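Local coordinates for bifunctional thiamine biosynthesis protein ThiDN (Methanocaldococcus jannaschii DSM 2661, PDB 2PHP), which probably phosphorylates hydroxymethylpyrimidine to its diphosphate with its kinase part and joins this to thiazole phosphate with the C-terminal ThiN domain described here, at residues L29-S40 / R94-L105. Numbering follows the deposited sequence.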
ATOM      1  N   LEU B  29     -11.877 -11.257  12.819  1.00 31.08           N
ATOM      2  CA  LEU B  29     -11.189 -12.229  13.658  1.00 29.97           C
ATOM      3  C   LEU B  29      -9.661 -12.112  13.508  1.00 29.04           C
ATOM      4  O   LEU B  29      -8.965 -13.097  13.245  1.00 28.21           O
ATOM      5  CB  LEU B  29     -11.678 -13.638  13.303  1.00 27.85           C
ATOM      6  CG  LEU B  29     -13.105 -14.001  13.758  1.00 30.83           C
ATOM      7  CD1 LEU B  29     -13.498 -15.391  13.247  1.00 29.52           C
ATOM      8  CD2 LEU B  29     -13.182 -13.967  15.266  1.00 29.65           C
ATOM      9  N   ILE B  30      -9.158 -10.893  13.687  1.00 27.84           N
ATOM     10  CA  ILE B  30      -7.725 -10.611  13.574  1.00 27.37           C
ATOM     11  C   ILE B  30      -7.042 -10.532  14.935  1.00 25.94           C
ATOM     12  O   ILE B  30      -7.385  -9.687  15.769  1.00 27.73           O
ATOM     13  CB  ILE B  30      -7.471  -9.274  12.832  1.00 27.67           C
ATOM     14  CG1 ILE B  30      -8.122  -9.327  11.448  1.00 26.84           C
ATOM     15  CG2 ILE B  30      -5.955  -9.016  12.702  1.00 25.62           C
ATOM     16  CD1 ILE B  30      -8.237  -7.988  10.775  1.00 29.55           C
ATOM     17  N   PRO B  31      -6.056 -11.408  15.174  1.00 25.07           N
ATOM     18  CA  PRO B  31      -5.345 -11.396  16.456  1.00 26.85           C
ATOM     19  C   PRO B  31      -4.430 -10.177  16.547  1.00 29.21           C
ATOM     20  O   PRO B  31      -4.182  -9.506  15.543  1.00 27.07           O
ATOM     21  CB  PRO B  31      -4.562 -12.700  16.428  1.00 24.97           C
ATOM     22  CG  PRO B  31      -4.219 -12.836  14.978  1.00 25.86           C
ATOM     23  CD  PRO B  31      -5.508 -12.438  14.273  1.00 24.17           C
ATOM     24  N   GLU B  32      -3.933  -9.898  17.747  1.00 29.82           N
ATOM     25  CA  GLU B  32      -3.052  -8.760  17.956  1.00 32.20           C
ATOM     26  C   GLU B  32      -1.760  -8.887  17.175  1.00 30.04           C
ATOM     27  O   GLU B  32      -1.168  -7.881  16.789  1.00 30.91           O
ATOM     28  CB  GLU B  32      -2.744  -8.578  19.446  1.00 32.58           C
ATOM     29  CG  GLU B  32      -3.898  -7.975  20.202  1.00 40.80           C
ATOM     30  CD  GLU B  32      -4.410  -6.718  19.521  1.00 47.37           C
ATOM     31  OE1 GLU B  32      -3.627  -5.749  19.403  1.00 50.30           O
ATOM     32  OE2 GLU B  32      -5.590  -6.703  19.091  1.00 49.52           O
ATOM     33  N   VAL B  33      -1.318 -10.117  16.940  1.00 28.23           N
ATOM     34  CA  VAL B  33      -0.086 -10.317  16.191  1.00 28.49           C
ATOM     35  C   VAL B  33      -0.345 -10.364  14.686  1.00 28.18           C
ATOM     36  O   VAL B  33       0.582 -10.555  13.894  1.00 27.50           O
ATOM     37  CB  VAL B  33       0.640 -11.603  16.622  1.00 28.13           C
ATOM     38  CG1 VAL B  33       1.072 -11.471  18.064  1.00 28.97           C
ATOM     39  CG2 VAL B  33      -0.263 -12.820  16.427  1.00 29.68           C
ATOM     40  N   GLY B  34      -1.606 -10.174  14.303  1.00 25.26           N
ATOM     41  CA  GLY B  34      -1.966 -10.195  12.898  1.00 24.65           C
ATOM     42  C   GLY B  34      -2.110 -11.611  12.373  1.00 24.25           C
ATOM     43  O   GLY B  34      -1.606 -12.555  12.974  1.00 23.58           O
ATOM     44  N   SER B  35      -2.791 -11.763  11.243  1.00 23.02           N
ATOM     45  CA  SER B  35      -2.984 -13.082  10.653  1.00 24.71           C
ATOM     46  C   SER B  35      -2.163 -13.246   9.386  1.00 25.65           C
ATOM     47  O   SER B  35      -1.752 -12.270   8.764  1.00 25.87           O
ATOM     48  CB  SER B  35      -4.449 -13.300  10.268  1.00 23.24           C
ATOM     49  OG  SER B  35      -5.312 -13.190  11.375  1.00 31.77           O
ATOM     50  N   ASN B  36      -1.931 -14.494   9.004  1.00 24.85           N
ATOM     51  CA  ASN B  36      -1.231 -14.767   7.757  1.00 25.88           C
ATOM     52  C   ASN B  36      -1.872 -16.024   7.193  1.00 25.74           C
ATOM     53  O   ASN B  36      -2.511 -16.784   7.924  1.00 28.77           O
ATOM     54  CB  ASN B  36       0.268 -14.993   7.983  1.00 25.80           C
ATOM     55  CG  ASN B  36       1.090 -14.780   6.700  1.00 26.43           C
ATOM     56  OD1 ASN B  36       0.544 -14.742   5.588  1.00 26.00           O
ATOM     57  ND2 ASN B  36       2.403 -14.647   6.855  1.00 24.14           N
ATOM     58  N   ILE B  37      -1.741 -16.227   5.893  1.00 25.97           N
ATOM     59  CA  ILE B  37      -2.300 -17.412   5.264  1.00 25.76           C
ATOM     60  C   ILE B  37      -1.183 -18.009   4.410  1.00 26.41           C
ATOM     61  O   ILE B  37      -0.475 -17.286   3.696  1.00 24.98           O
ATOM     62  CB  ILE B  37      -3.553 -17.064   4.413  1.00 26.36           C
ATOM     63  CG1 ILE B  37      -4.177 -18.350   3.853  1.00 27.02           C
ATOM     64  CG2 ILE B  37      -3.187 -16.096   3.311  1.00 23.81           C
ATOM     65  CD1 ILE B  37      -5.572 -18.169   3.310  1.00 28.51           C
ATOM     66  N   ALA B  38      -1.018 -19.324   4.514  1.00 24.80           N
ATOM     67  CA  ALA B  38       0.032 -20.031   3.803  1.00 23.90           C
ATOM     68  C   ALA B  38      -0.441 -21.319   3.141  1.00 25.43           C
ATOM     69  O   ALA B  38      -1.425 -21.942   3.560  1.00 27.23           O
ATOM     70  CB  ALA B  38       1.172 -20.346   4.760  1.00 22.50           C
ATOM     71  N   GLU B  39       0.282 -21.717   2.103  1.00 24.85           N
ATOM     72  CA  GLU B  39      -0.029 -22.941   1.383  1.00 25.95           C
ATOM     73  C   GLU B  39       1.285 -23.515   0.878  1.00 27.38           C
ATOM     74  O   GLU B  39       2.176 -22.777   0.437  1.00 25.96           O
ATOM     75  CB  GLU B  39      -0.967 -22.665   0.210  1.00 26.91           C
ATOM     76  CG  GLU B  39      -1.536 -23.939  -0.427  1.00 30.35           C
ATOM     77  CD  GLU B  39      -2.482 -23.650  -1.588  1.00 35.86           C
ATOM     78  OE1 GLU B  39      -3.448 -22.871  -1.399  1.00 37.77           O
ATOM     79  OE2 GLU B  39      -2.270 -24.208  -2.692  1.00 38.90           O
ATOM     80  N   SER B  40       1.403 -24.836   0.950  1.00 25.55           N
ATOM     81  CA  SER B  40       2.615 -25.506   0.516  1.00 26.21           C
ATOM     82  C   SER B  40       2.404 -26.349  -0.724  1.00 26.57           C
ATOM     83  O   SER B  40       1.270 -26.627  -1.140  1.00 26.98           O
ATOM     84  CB  SER B  40       3.120 -26.438   1.608  1.00 24.45           C
ATOM     85  OG  SER B  40       2.283 -27.581   1.682  1.00 23.39           O
ATOM     86  N   ARG B  94      -2.328 -28.856   2.870  1.00 27.84           N
ATOM     87  CA  ARG B  94      -1.260 -27.952   2.436  1.00 27.79           C
ATOM     88  C   ARG B  94      -1.448 -26.482   2.841  1.00 28.42           C
ATOM     89  O   ARG B  94      -0.594 -25.652   2.535  1.00 28.04           O
ATOM     90  CB  ARG B  94      -1.108 -28.020   0.907  1.00 27.10           C
ATOM     91  CG  ARG B  94      -0.865 -29.419   0.371  1.00 24.15           C
ATOM     92  CD  ARG B  94      -0.738 -29.443  -1.148  1.00 26.33           C
ATOM     93  NE  ARG B  94      -1.980 -29.084  -1.841  1.00 27.32           N
ATOM     94  CZ  ARG B  94      -2.217 -27.896  -2.388  1.00 26.45           C
ATOM     95  NH1 ARG B  94      -1.298 -26.947  -2.331  1.00 29.54           N
ATOM     96  NH2 ARG B  94      -3.378 -27.655  -2.991  1.00 26.72           N
ATOM     97  N   ALA B  95      -2.537 -26.153   3.531  1.00 26.98           N
ATOM     98  CA  ALA B  95      -2.773 -24.755   3.898  1.00 27.45           C
ATOM     99  C   ALA B  95      -3.241 -24.489   5.320  1.00 28.43           C
ATOM    100  O   ALA B  95      -3.879 -25.335   5.960  1.00 28.65           O
ATOM    101  CB  ALA B  95      -3.759 -24.126   2.913  1.00 25.69           C
ATOM    102  N   CYS B  96      -2.942 -23.281   5.794  1.00 27.58           N
ATOM    103  CA  CYS B  96      -3.310 -22.865   7.140  1.00 28.05           C
ATOM    104  C   CYS B  96      -3.349 -21.345   7.294  1.00 27.37           C
ATOM    105  O   CYS B  96      -2.572 -20.616   6.670  1.00 25.85           O
ATOM    106  CB  CYS B  96      -2.317 -23.453   8.148  1.00 27.95           C
ATOM    107  SG  CYS B  96      -2.552 -22.914   9.867  1.00 33.28           S
HETATM  108  N   MSE B  97      -4.272 -20.881   8.130  1.00 28.08           N
HETATM  109  CA  MSE B  97      -4.422 -19.458   8.421  1.00 28.91           C
HETATM  110  C   MSE B  97      -4.710 -19.311   9.907  1.00 28.34           C
HETATM  111  O   MSE B  97      -5.556 -20.030  10.441  1.00 29.75           O
HETATM  112  CB  MSE B  97      -5.585 -18.859   7.632  1.00 29.06           C
HETATM  113  CG  MSE B  97      -5.889 -17.429   8.034  1.00 34.03           C
HETATM  114 SE   MSE B  97      -7.247 -16.624   6.933  1.00 43.85          SE
HETATM  115  CE  MSE B  97      -7.097 -14.782   7.506  1.00 36.37           C
ATOM    116  N   ASN B  98      -4.017 -18.397  10.581  1.00 26.14           N
ATOM    117  CA  ASN B  98      -4.269 -18.197  12.003  1.00 27.21           C
ATOM    118  C   ASN B  98      -5.242 -17.041  12.182  1.00 28.98           C
ATOM    119  O   ASN B  98      -5.120 -16.021  11.508  1.00 30.02           O
ATOM    120  CB  ASN B  98      -2.969 -17.923  12.765  1.00 27.38           C
ATOM    121  CG  ASN B  98      -2.294 -16.625  12.345  1.00 28.44           C
ATOM    122  OD1 ASN B  98      -1.853 -16.480  11.202  1.00 26.55           O
ATOM    123  ND2 ASN B  98      -2.211 -15.673  13.274  1.00 27.12           N
ATOM    124  N   ILE B  99      -6.222 -17.220  13.069  1.00 28.83           N
ATOM    125  CA  ILE B  99      -7.214 -16.182  13.340  1.00 27.36           C
ATOM    126  C   ILE B  99      -7.393 -15.988  14.842  1.00 27.61           C
ATOM    127  O   ILE B  99      -6.956 -16.820  15.647  1.00 26.56           O
ATOM    128  CB  ILE B  99      -8.584 -16.516  12.706  1.00 29.11           C
ATOM    129  CG1 ILE B  99      -9.210 -17.724  13.402  1.00 27.20           C
ATOM    130  CG2 ILE B  99      -8.410 -16.801  11.219  1.00 27.49           C
ATOM    131  CD1 ILE B  99     -10.577 -18.087  12.837  1.00 30.51           C
ATOM    132  N   LYS B 100      -8.018 -14.881  15.215  1.00 26.83           N
ATOM    133  CA  LYS B 100      -8.222 -14.569  16.617  1.00 29.32           C
ATOM    134  C   LYS B 100      -9.002 -15.657  17.359  1.00 29.22           C
ATOM    135  O   LYS B 100      -9.944 -16.256  16.829  1.00 27.23           O
ATOM    136  CB  LYS B 100      -8.928 -13.225  16.737  1.00 30.74           C
ATOM    137  CG  LYS B 100      -9.120 -12.741  18.153  1.00 35.26           C
ATOM    138  CD  LYS B 100     -10.009 -11.509  18.171  1.00 38.49           C
ATOM    139  CE  LYS B 100     -10.098 -10.914  19.568  1.00 38.51           C
ATOM    140  NZ  LYS B 100     -11.023  -9.753  19.563  1.00 43.02           N
ATOM    141  N   TYR B 101      -8.589 -15.911  18.594  1.00 30.87           N
ATOM    142  CA  TYR B 101      -9.215 -16.922  19.432  1.00 33.16           C
ATOM    143  C   TYR B 101     -10.366 -16.379  20.271  1.00 33.00           C
ATOM    144  O   TYR B 101     -10.370 -15.213  20.645  1.00 31.01           O
ATOM    145  CB  TYR B 101      -8.170 -17.520  20.370  1.00 34.54           C
ATOM    146  CG  TYR B 101      -8.765 -18.353  21.481  1.00 39.74           C
ATOM    147  CD1 TYR B 101      -9.103 -19.693  21.274  1.00 41.48           C
ATOM    148  CD2 TYR B 101      -8.982 -17.807  22.746  1.00 40.76           C
ATOM    149  CE1 TYR B 101      -9.634 -20.467  22.299  1.00 43.41           C
ATOM    150  CE2 TYR B 101      -9.512 -18.570  23.779  1.00 42.74           C
ATOM    151  CZ  TYR B 101      -9.833 -19.900  23.551  1.00 45.25           C
ATOM    152  OH  TYR B 101     -10.326 -20.674  24.580  1.00 46.70           O
ATOM    153  N   ASP B 102     -11.330 -17.244  20.575  1.00 33.64           N
ATOM    154  CA  ASP B 102     -12.481 -16.886  21.407  1.00 34.77           C
ATOM    155  C   ASP B 102     -13.137 -18.172  21.916  1.00 35.64           C
ATOM    156  O   ASP B 102     -13.608 -18.987  21.124  1.00 34.45           O
ATOM    157  CB  ASP B 102     -13.496 -16.060  20.614  1.00 35.82           C
ATOM    158  CG  ASP B 102     -14.725 -15.685  21.442  1.00 38.43           C
ATOM    159  OD1 ASP B 102     -15.439 -16.596  21.921  1.00 38.77           O
ATOM    160  OD2 ASP B 102     -14.981 -14.478  21.612  1.00 37.53           O
ATOM    161  N   GLY B 103     -13.149 -18.343  23.239  1.00 36.01           N
ATOM    162  CA  GLY B 103     -13.727 -19.535  23.842  1.00 37.56           C
ATOM    163  C   GLY B 103     -15.166 -19.835  23.445  1.00 38.68           C
ATOM    164  O   GLY B 103     -15.500 -20.973  23.094  1.00 38.90           O
ATOM    165  N   GLY B 104     -16.019 -18.817  23.505  1.00 37.68           N
ATOM    166  CA  GLY B 104     -17.406 -19.007  23.137  1.00 37.89           C
ATOM    167  C   GLY B 104     -17.526 -19.462  21.697  1.00 37.70           C
ATOM    168  O   GLY B 104     -18.324 -20.346  21.380  1.00 37.06           O
ATOM    169  N   LEU B 105     -16.728 -18.853  20.822  1.00 38.14           N
ATOM    170  CA  LEU B 105     -16.745 -19.187  19.405  1.00 36.20           C
ATOM    171  C   LEU B 105     -16.384 -20.659  19.214  1.00 36.52           C
ATOM    172  O   LEU B 105     -17.019 -21.365  18.428  1.00 37.18           O
ATOM    173  CB  LEU B 105     -15.767 -18.287  18.644  1.00 35.85           C
ATOM    174  CG  LEU B 105     -15.631 -18.455  17.124  1.00 35.47           C
ATOM    175  CD1 LEU B 105     -16.988 -18.315  16.441  1.00 34.13           C
ATOM    176  CD2 LEU B 105     -14.668 -17.402  16.602  1.00 33.30           C
TER
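Arg94 and Ser40 open an antiparallel pairing between two central strands of the mixed sheet in the ThiN domain, the thiamine-phosphate synthase part of the protein. Arg94 NH1 is shared by two acceptors. It donates a hydrogen bond to Ser40 O, 2.8 Å from Arg94 NH1 and in the guanidinium plane. The same Arg94 NH1 makes a salt bridge to Glu39 OE2 at 2.9 Å, meeting it on the anti side, with the carboxylate and guanidinium planes 78° apart. The bend at chi3 (-66°) folds the arginine back over Ser40 so that NH1 reaches both. Glu39 is extended, and its other oxygen, OE1, accepts from Ala167 N, at the start of helix 167-185; with Asn14 ND2 also bonded to OE2, the buried carboxylate is well satisfied. Arg94 and Ala95 form a classic beta bulge opposite Gly164 on the other neighbouring strand. Ala95 offers just a methyl on this face, and its CB lies against Glu39 CG, leaving the long glutamate chain room to run past. Cys96 and Ala38 are a hydrogen-bonded pair, each N donating to the other's O at 3.0 Å. Selenomethionine Met97 then lays CB obliquely against Ile37 CG1 at 4.1 Å, two apolar chains suited to the face packed by helix 167-185.

Next to Ile37 the Asn98 side chain joins the backbone pairing. Its CG stands between the backbone N and carbonyl carbon (chi1 64°), which turns the amide onto the facing backbone: Asn98 OD1 accepts from Asn36 N at 3.0 Å, and ND2 donates to the O of Gly34, which closes a type I turn begun at Pro31. An amide, donor and acceptor in one, fits this place. Ser35 OG donates to Asn98 O. Ile99 CD1 meets Leu29 CD1, Lys100 N donates to Leu29 O, and in the helix capped by Asp102, Leu105 CD2 meets Leu29 CD2 tip to tip at 4.0 Å.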